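Local coordinates for DNA helicase assembly protein (Enterobacteria phage T4, PDB 1C1K) that loads the replicative helicase onto forked DNA covered by the single-stranded-DNA-binding protein, coordinating leading- and lagging-strand synthesis in viral replication, recombination and repair, at residues A[161-172]-A[190-201]. Residues are numbered along the deposited sequence; the frame is centred on the assembly and turned at random.
Sequences FILLDSFLNIID and LKAYRKILNIDS
Arg194 and Asp165 both carry CG trans to their backbone N (chi1 179° for the arginine), and a bend at chi3 of Arg194 swings its guanidinium toward the turn where helix 158-168 gives way to helix 170-177. A three-residue salt-bridge network results, within the C-terminal half of this mainly helical two-domain fold. Arg194 NH1 donates to Asp165 OD2 at 2.9 Å, on the carboxylate's syn side, with the two planar groups 47° apart. The second bond, from Arg194 NH2 to Asp172 OD2 (3.0 Å), is straighter at 165°. Both acceptors lie near the guanidinium plane, while Ile171 CD1 covers one face, so the group is fixed in rotation as well as position. Asp165 OD1 meanwhile accepts from the backbone Ile171 N (2.8 Å), tying the arginine's partner to the first turn of the next helix.

Beside this polar cluster, Ile162 is the apolar hub between helix 158-168 and helix 181-196. Its CD1 reaches Tyr193 CD2 at 3.5 Å and also touches Leu197 CD1. On its other branch, CG2 presses tightly on Ile199 CD1, again at 3.5 Å. Leu190 CD2 meets Phe161 CD1 at 3.7 Å, the side chains crossing nearly perpendicularly. Leu197 and Ile199 belong to strand 197-199, which pairs antiparallel with strand 2-4, so the contact also joins the N-terminal strand to these helices. One water completes the network, accepting from Arg194 NH1 and Asp172 N while donating to Asp165 OD1 at 2.7 Å.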
loop_
_atom_site.group_PDB
_atom_site.type_symbol
_atom_site.label_atom_id
_atom_site.label_comp_id
_atom_site.label_asym_id
_atom_site.label_seq_id
_atom_site.Cartn_x
_atom_site.Cartn_y
_atom_site.Cartn_z
ATOM N N PHE A 161 -0.955 7.982 3.402
ATOM C CA PHE A 161 0.407 8.448 3.158
ATOM C C PHE A 161 0.605 8.728 1.667
ATOM O O PHE A 161 1.152 9.767 1.279
ATOM C CB PHE A 161 1.419 7.395 3.625
ATOM C CG PHE A 161 2.805 7.943 3.858
ATOM C CD1 PHE A 161 3.695 8.105 2.796
ATOM C CD2 PHE A 161 3.222 8.297 5.144
ATOM C CE1 PHE A 161 4.981 8.611 3.009
ATOM C CE2 PHE A 161 4.507 8.804 5.369
ATOM C CZ PHE A 161 5.387 8.961 4.297
ATOM N N ILE A 162 0.145 7.811 0.821
ATOM C CA ILE A 162 0.310 7.990 -0.612
ATOM C C ILE A 162 -0.592 9.097 -1.146
ATOM O O ILE A 162 -0.235 9.793 -2.093
ATOM C CB ILE A 162 0.082 6.656 -1.360
ATOM C CG1 ILE A 162 1.194 5.673 -0.975
ATOM C CG2 ILE A 162 0.111 6.877 -2.871
ATOM C CD1 ILE A 162 0.895 4.224 -1.312
ATOM N N LEU A 163 -1.755 9.283 -0.537
ATOM C CA LEU A 163 -2.645 10.354 -0.973
ATOM C C LEU A 163 -1.980 11.704 -0.654
ATOM O O LEU A 163 -1.980 12.616 -1.480
ATOM C CB LEU A 163 -4.003 10.239 -0.265
ATOM C CG LEU A 163 -5.013 9.294 -0.936
ATOM C CD1 LEU A 163 -6.111 8.938 0.054
ATOM C CD2 LEU A 163 -5.598 9.948 -2.178
ATOM N N LEU A 164 -1.410 11.825 0.541
ATOM C CA LEU A 164 -0.734 13.059 0.925
ATOM C C LEU A 164 0.443 13.287 -0.029
ATOM O O LEU A 164 0.677 14.401 -0.497
ATOM C CB LEU A 164 -0.224 12.960 2.366
ATOM C CG LEU A 164 -1.276 12.943 3.483
ATOM C CD1 LEU A 164 -0.643 12.454 4.774
ATOM C CD2 LEU A 164 -1.853 14.337 3.668
ATOM N N ASP A 165 1.177 12.220 -0.319
ATOM C CA ASP A 165 2.325 12.293 -1.214
ATOM C C ASP A 165 1.974 12.828 -2.603
ATOM O O ASP A 165 2.790 13.513 -3.232
ATOM C CB ASP A 165 2.960 10.911 -1.361
ATOM C CG ASP A 165 4.088 10.895 -2.378
ATOM O OD1 ASP A 165 5.211 11.295 -2.007
ATOM O OD2 ASP A 165 3.850 10.482 -3.539
ATOM N N SER A 166 0.766 12.526 -3.075
ATOM C CA SER A 166 0.345 12.957 -4.403
ATOM C C SER A 166 0.462 14.460 -4.635
ATOM O O SER A 166 0.721 14.890 -5.757
ATOM C CB SER A 166 -1.081 12.466 -4.707
ATOM O OG SER A 166 -2.083 13.246 -4.084
ATOM N N PHE A 167 0.286 15.262 -3.588
ATOM C CA PHE A 167 0.411 16.711 -3.752
ATOM C C PHE A 167 1.495 17.328 -2.873
ATOM O O PHE A 167 1.803 18.507 -3.022
ATOM C CB PHE A 167 -0.935 17.420 -3.515
ATOM C CG PHE A 167 -1.538 17.159 -2.165
ATOM C CD1 PHE A 167 -1.302 18.027 -1.105
ATOM C CD2 PHE A 167 -2.341 16.043 -1.951
ATOM C CE1 PHE A 167 -1.853 17.787 0.152
ATOM C CE2 PHE A 167 -2.900 15.790 -0.694
ATOM C CZ PHE A 167 -2.653 16.665 0.361
ATOM N N LEU A 168 2.082 16.538 -1.974
ATOM C CA LEU A 168 3.138 17.042 -1.093
ATOM C C LEU A 168 4.534 16.507 -1.424
ATOM O O LEU A 168 5.528 16.974 -0.865
ATOM C CB LEU A 168 2.806 16.737 0.373
ATOM C CG LEU A 168 1.535 17.380 0.948
ATOM C CD1 LEU A 168 1.370 16.961 2.400
ATOM C CD2 LEU A 168 1.616 18.902 0.831
ATOM N N ASN A 169 4.611 15.515 -2.311
ATOM C CA ASN A 169 5.898 14.951 -2.731
ATOM C C ASN A 169 6.780 14.467 -1.570
ATOM O O ASN A 169 7.993 14.675 -1.571
ATOM C CB ASN A 169 6.660 16.005 -3.556
ATOM C CG ASN A 169 7.883 15.434 -4.263
ATOM O OD1 ASN A 169 8.904 16.117 -4.415
ATOM N ND2 ASN A 169 7.786 14.185 -4.698
ATOM N N ILE A 170 6.172 13.800 -0.596
ATOM C CA ILE A 170 6.882 13.303 0.581
ATOM C C ILE A 170 7.879 12.171 0.342
ATOM O O ILE A 170 9.015 12.214 0.822
ATOM C CB ILE A 170 5.882 12.801 1.651
ATOM C CG1 ILE A 170 4.980 13.945 2.119
ATOM C CG2 ILE A 170 6.633 12.205 2.824
ATOM C CD1 ILE A 170 3.669 13.462 2.745
ATOM N N ILE A 171 7.443 11.146 -0.382
ATOM C CA ILE A 171 8.279 9.981 -0.637
ATOM C C ILE A 171 9.587 10.300 -1.341
ATOM O O ILE A 171 10.663 9.973 -0.839
ATOM C CB ILE A 171 7.511 8.911 -1.457
ATOM C CG1 ILE A 171 6.299 8.411 -0.661
ATOM C CG2 ILE A 171 8.433 7.739 -1.788
ATOM C CD1 ILE A 171 5.238 7.691 -1.513
ATOM N N ASP A 172 9.496 10.943 -2.497
ATOM C CA ASP A 172 10.688 11.271 -3.268
ATOM C C ASP A 172 11.654 12.167 -2.502
ATOM O O ASP A 172 12.858 11.961 -2.560
ATOM C CB ASP A 172 10.297 11.904 -4.602
ATOM C CG ASP A 172 9.584 10.924 -5.526
ATOM O OD1 ASP A 172 9.095 11.358 -6.586
ATOM O OD2 ASP A 172 9.511 9.720 -5.189
ATOM N N LEU A 190 5.938 1.708 -0.296
ATOM C CA LEU A 190 5.195 2.915 -0.629
ATOM C C LEU A 190 5.246 3.219 -2.126
ATOM O O LEU A 190 4.225 3.502 -2.753
ATOM C CB LEU A 190 5.742 4.101 0.171
ATOM C CG LEU A 190 5.338 4.112 1.647
ATOM C CD1 LEU A 190 6.244 5.066 2.416
ATOM C CD2 LEU A 190 3.885 4.543 1.781
ATOM N N LYS A 191 6.438 3.157 -2.705
ATOM C CA LYS A 191 6.572 3.431 -4.125
ATOM C C LYS A 191 5.892 2.354 -4.964
ATOM O O LYS A 191 5.272 2.653 -5.982
ATOM C CB LYS A 191 8.046 3.559 -4.499
ATOM C CG LYS A 191 8.699 4.810 -3.916
ATOM C CD LYS A 191 9.968 5.188 -4.682
ATOM C CE LYS A 191 11.116 4.246 -4.361
ATOM N NZ LYS A 191 11.492 4.273 -2.922
ATOM N N ALA A 192 6.003 1.100 -4.533
ATOM C CA ALA A 192 5.380 0.007 -5.273
ATOM C C ALA A 192 3.859 0.169 -5.284
ATOM O O ALA A 192 3.221 0.049 -6.332
ATOM C CB ALA A 192 5.768 -1.331 -4.656
ATOM N N TYR A 193 3.281 0.449 -4.116
ATOM C CA TYR A 193 1.836 0.629 -4.000
ATOM C C TYR A 193 1.398 1.876 -4.774
ATOM O O TYR A 193 0.338 1.900 -5.391
ATOM C CB TYR A 193 1.455 0.751 -2.524
ATOM C CG TYR A 193 -0.020 0.553 -2.191
ATOM C CD1 TYR A 193 -0.900 -0.083 -3.083
ATOM C CD2 TYR A 193 -0.532 1.000 -0.975
ATOM C CE1 TYR A 193 -2.248 -0.259 -2.763
ATOM C CE2 TYR A 193 -1.876 0.828 -0.647
ATOM C CZ TYR A 193 -2.726 0.201 -1.540
ATOM O OH TYR A 193 -4.055 0.053 -1.206
ATOM N N ARG A 194 2.231 2.908 -4.751
ATOM C CA ARG A 194 1.911 4.136 -5.467
ATOM C C ARG A 194 1.751 3.871 -6.969
ATOM O O ARG A 194 0.950 4.517 -7.639
ATOM C CB ARG A 194 3.005 5.189 -5.209
ATOM C CG ARG A 194 2.796 6.527 -5.919
ATOM C CD ARG A 194 3.800 7.586 -5.439
ATOM N NE ARG A 194 5.176 7.268 -5.820
ATOM C CZ ARG A 194 6.225 8.065 -5.613
ATOM N NH1 ARG A 194 6.072 9.247 -5.022
ATOM N NH2 ARG A 194 7.434 7.679 -6.002
ATOM N N LYS A 195 2.512 2.914 -7.495
ATOM C CA LYS A 195 2.438 2.579 -8.917
ATOM C C LYS A 195 1.086 1.990 -9.320
ATOM O O LYS A 195 0.607 2.219 -10.433
ATOM C CB LYS A 195 3.547 1.590 -9.286
ATOM C CG LYS A 195 4.928 2.227 -9.359
ATOM C CD LYS A 195 5.975 1.252 -9.864
ATOM C CE LYS A 195 7.327 1.946 -10.003
ATOM N NZ LYS A 195 7.937 1.717 -11.343
ATOM N N ILE A 196 0.468 1.228 -8.423
ATOM C CA ILE A 196 -0.819 0.630 -8.755
ATOM C C ILE A 196 -2.013 1.482 -8.319
ATOM O O ILE A 196 -3.156 1.160 -8.629
ATOM C CB ILE A 196 -0.954 -0.792 -8.158
ATOM C CG1 ILE A 196 -0.629 -0.786 -6.673
ATOM C CG2 ILE A 196 -0.015 -1.748 -8.883
ATOM C CD1 ILE A 196 -0.886 -2.130 -6.000
ATOM N N LEU A 197 -1.751 2.575 -7.611
ATOM C CA LEU A 197 -2.834 3.449 -7.174
ATOM C C LEU A 197 -3.024 4.584 -8.166
ATOM O O LEU A 197 -2.070 5.269 -8.523
ATOM C CB LEU A 197 -2.537 4.031 -5.789
ATOM C CG LEU A 197 -2.749 3.129 -4.572
ATOM C CD1 LEU A 197 -2.247 3.844 -3.327
ATOM C CD2 LEU A 197 -4.225 2.775 -4.432
ATOM N N ASN A 198 -4.262 4.769 -8.614
ATOM C CA ASN A 198 -4.608 5.828 -9.551
ATOM C C ASN A 198 -5.197 6.937 -8.692
ATOM O O ASN A 198 -6.344 6.856 -8.250
ATOM C CB ASN A 198 -5.647 5.325 -10.552
ATOM C CG ASN A 198 -5.874 6.288 -11.692
ATOM O OD1 ASN A 198 -6.481 5.935 -12.702
ATOM N ND2 ASN A 198 -5.387 7.512 -11.542
ATOM N N ILE A 199 -4.403 7.974 -8.455
ATOM C CA ILE A 199 -4.836 9.069 -7.598
ATOM C C ILE A 199 -4.959 10.409 -8.299
ATOM O O ILE A 199 -4.077 10.810 -9.057
ATOM C CB ILE A 199 -3.853 9.237 -6.411
ATOM C CG1 ILE A 199 -3.926 8.006 -5.499
ATOM C CG2 ILE A 199 -4.154 10.530 -5.644
ATOM C CD1 ILE A 199 -2.743 7.876 -4.558
ATOM N N ASP A 200 -6.066 11.094 -8.035
ATOM C CA ASP A 200 -6.299 12.421 -8.580
ATOM C C ASP A 200 -5.760 13.372 -7.513
ATOM O O ASP A 200 -6.430 13.649 -6.514
ATOM C CB ASP A 200 -7.793 12.670 -8.785
ATOM C CG ASP A 200 -8.073 14.008 -9.443
ATOM O OD1 ASP A 200 -7.265 14.942 -9.260
ATOM O OD2 ASP A 200 -9.100 14.130 -10.144
ATOM N N SER A 201 -4.538 13.848 -7.733
ATOM C CA SER A 201 -3.855 14.752 -6.813
ATOM C C SER A 201 -4.662 15.966 -6.388
ATOM O O SER A 201 -4.692 16.310 -5.209
ATOM C CB SER A 201 -2.543 15.229 -7.437
ATOM O OG SER A 201 -1.446 14.608 -6.800
HETATM O O HOH W 1 7.094 11.656 -3.866
#